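Local coordinates for glycosyltransferase-stabilizing protein Gtf2 (Streptococcus gordonii, PDB 5E9T), which works with GtfA in a heterotetramer that adds the first sugar, GlcNAc, to the serine-rich repeat adhesin GspB, serving as the substrate-binding subunit, at residues A288-H293 and D356-G361. Numbering follows the deposited sequence.
Sequences ALILTH and DINHGG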
# COMPACT_ATOMS: atom_id res chain seq x y z
N ALA B 288 -0.50 -53.17 2.44
CA ALA B 288 -0.18 -51.96 3.18
C ALA B 288 -0.93 -50.78 2.60
O ALA B 288 -1.21 -50.73 1.41
CB ALA B 288 1.33 -51.67 3.17
N LEU B 289 -1.29 -49.84 3.48
CA LEU B 289 -1.87 -48.58 3.06
C LEU B 289 -1.22 -47.46 3.85
O LEU B 289 -1.33 -47.44 5.08
CB LEU B 289 -3.38 -48.56 3.25
CG LEU B 289 -3.95 -47.18 2.97
CD1 LEU B 289 -3.78 -46.84 1.50
CD2 LEU B 289 -5.41 -47.12 3.40
N ILE B 290 -0.56 -46.54 3.16
CA ILE B 290 0.02 -45.35 3.77
C ILE B 290 -0.50 -44.13 3.05
O ILE B 290 -0.57 -44.10 1.82
CB ILE B 290 1.57 -45.36 3.74
CG1 ILE B 290 2.12 -46.78 3.89
CG2 ILE B 290 2.11 -44.43 4.82
CD1 ILE B 290 1.79 -47.45 5.20
N LEU B 291 -0.84 -43.10 3.82
CA LEU B 291 -1.25 -41.81 3.27
C LEU B 291 -0.20 -40.78 3.65
O LEU B 291 -0.01 -40.49 4.83
CB LEU B 291 -2.62 -41.41 3.81
CG LEU B 291 -3.75 -42.30 3.33
CD1 LEU B 291 -5.06 -41.69 3.76
CD2 LEU B 291 -3.66 -42.48 1.81
N THR B 292 0.46 -40.22 2.64
CA THR B 292 1.52 -39.25 2.86
C THR B 292 1.23 -38.00 2.04
O THR B 292 0.52 -38.05 1.03
CB THR B 292 2.89 -39.81 2.47
OG1 THR B 292 3.92 -38.96 3.00
CG2 THR B 292 3.03 -39.90 0.96
N HIS B 293 1.71 -36.86 2.52
CA HIS B 293 1.70 -35.67 1.67
C HIS B 293 2.93 -35.56 0.78
O HIS B 293 2.80 -35.24 -0.40
CB HIS B 293 1.51 -34.43 2.53
CG HIS B 293 0.07 -34.17 2.84
ND1 HIS B 293 -0.43 -34.16 4.12
CD2 HIS B 293 -0.99 -33.99 2.02
CE1 HIS B 293 -1.74 -33.95 4.08
NE2 HIS B 293 -2.10 -33.83 2.82
N ASP B 356 2.34 -46.08 10.16
CA ASP B 356 2.37 -44.62 10.22
C ASP B 356 3.86 -44.29 10.13
O ASP B 356 4.56 -44.14 11.13
CB ASP B 356 1.72 -44.11 11.50
CG ASP B 356 1.28 -42.67 11.40
OD1 ASP B 356 1.13 -42.18 10.26
OD2 ASP B 356 1.06 -42.04 12.46
N ILE B 357 4.31 -44.17 8.89
CA ILE B 357 5.72 -44.07 8.56
C ILE B 357 6.09 -42.75 7.89
O ILE B 357 7.29 -42.48 7.73
CB ILE B 357 6.12 -45.26 7.67
CG1 ILE B 357 4.95 -45.54 6.73
CG2 ILE B 357 6.37 -46.48 8.52
CD1 ILE B 357 5.20 -46.61 5.71
N ASN B 358 5.11 -41.95 7.49
CA ASN B 358 5.31 -40.77 6.66
C ASN B 358 5.81 -39.58 7.48
O ASN B 358 5.78 -39.57 8.71
CB ASN B 358 4.03 -40.41 5.91
CG ASN B 358 2.80 -40.51 6.77
OD1 ASN B 358 2.88 -40.89 7.94
ND2 ASN B 358 1.65 -40.17 6.20
N HIS B 359 6.31 -38.59 6.76
CA HIS B 359 6.79 -37.33 7.32
C HIS B 359 5.85 -36.20 6.92
O HIS B 359 5.11 -36.29 5.94
CB HIS B 359 8.21 -37.03 6.84
CG HIS B 359 9.28 -37.68 7.67
ND1 HIS B 359 10.18 -38.58 7.16
CD2 HIS B 359 9.59 -37.54 8.98
CE1 HIS B 359 10.99 -38.98 8.11
NE2 HIS B 359 10.65 -38.37 9.23
N GLY B 360 5.87 -35.14 7.72
CA GLY B 360 4.99 -34.02 7.46
C GLY B 360 3.63 -34.19 8.11
O GLY B 360 3.48 -34.90 9.11
N GLY B 361 2.62 -33.55 7.52
CA GLY B 361 1.30 -33.51 8.11
C GLY B 361 0.41 -34.67 7.70
O GLY B 361 0.64 -35.35 6.70
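The ring of H293 donates its ND1 hydrogen to the carbonyl oxygen of G361, with ND1 to O at 3.0 Å and an N-H...O angle of 153°. The oxygen lies at the ring's edge, tilted 17° from its plane, whereas ND1 stands well above the carbonyl plane of G361. CG of H293 lies anti to its own carbonyl carbon (chi1 -83°), which swings the ring toward G361, and H76 stacks on it. Farther along, T292 and N358 lie alongside one another, pointing opposite ways, with OG1 of T292 3.3 Å from CB of N358. The buried inner end is apolar: I290 and I357 cross nearly at right angles, their CD1 methyls 3.5 Å apart, and CG2 of I290 lies 3.6 Å from CG1 of I357. The contact illustrates how the loop leaving strand 353-356 packs along the C-terminal end of strand 287-291 and the residues just beyond it, consistent with the Rossmann-like domain of a GT-B-type fold. Strand 287-291 is paired in parallel with 311-315, helix 341-350 packs on L289 and L291, and the loop 357-361 runs from strand 353-356 toward helix 366-372.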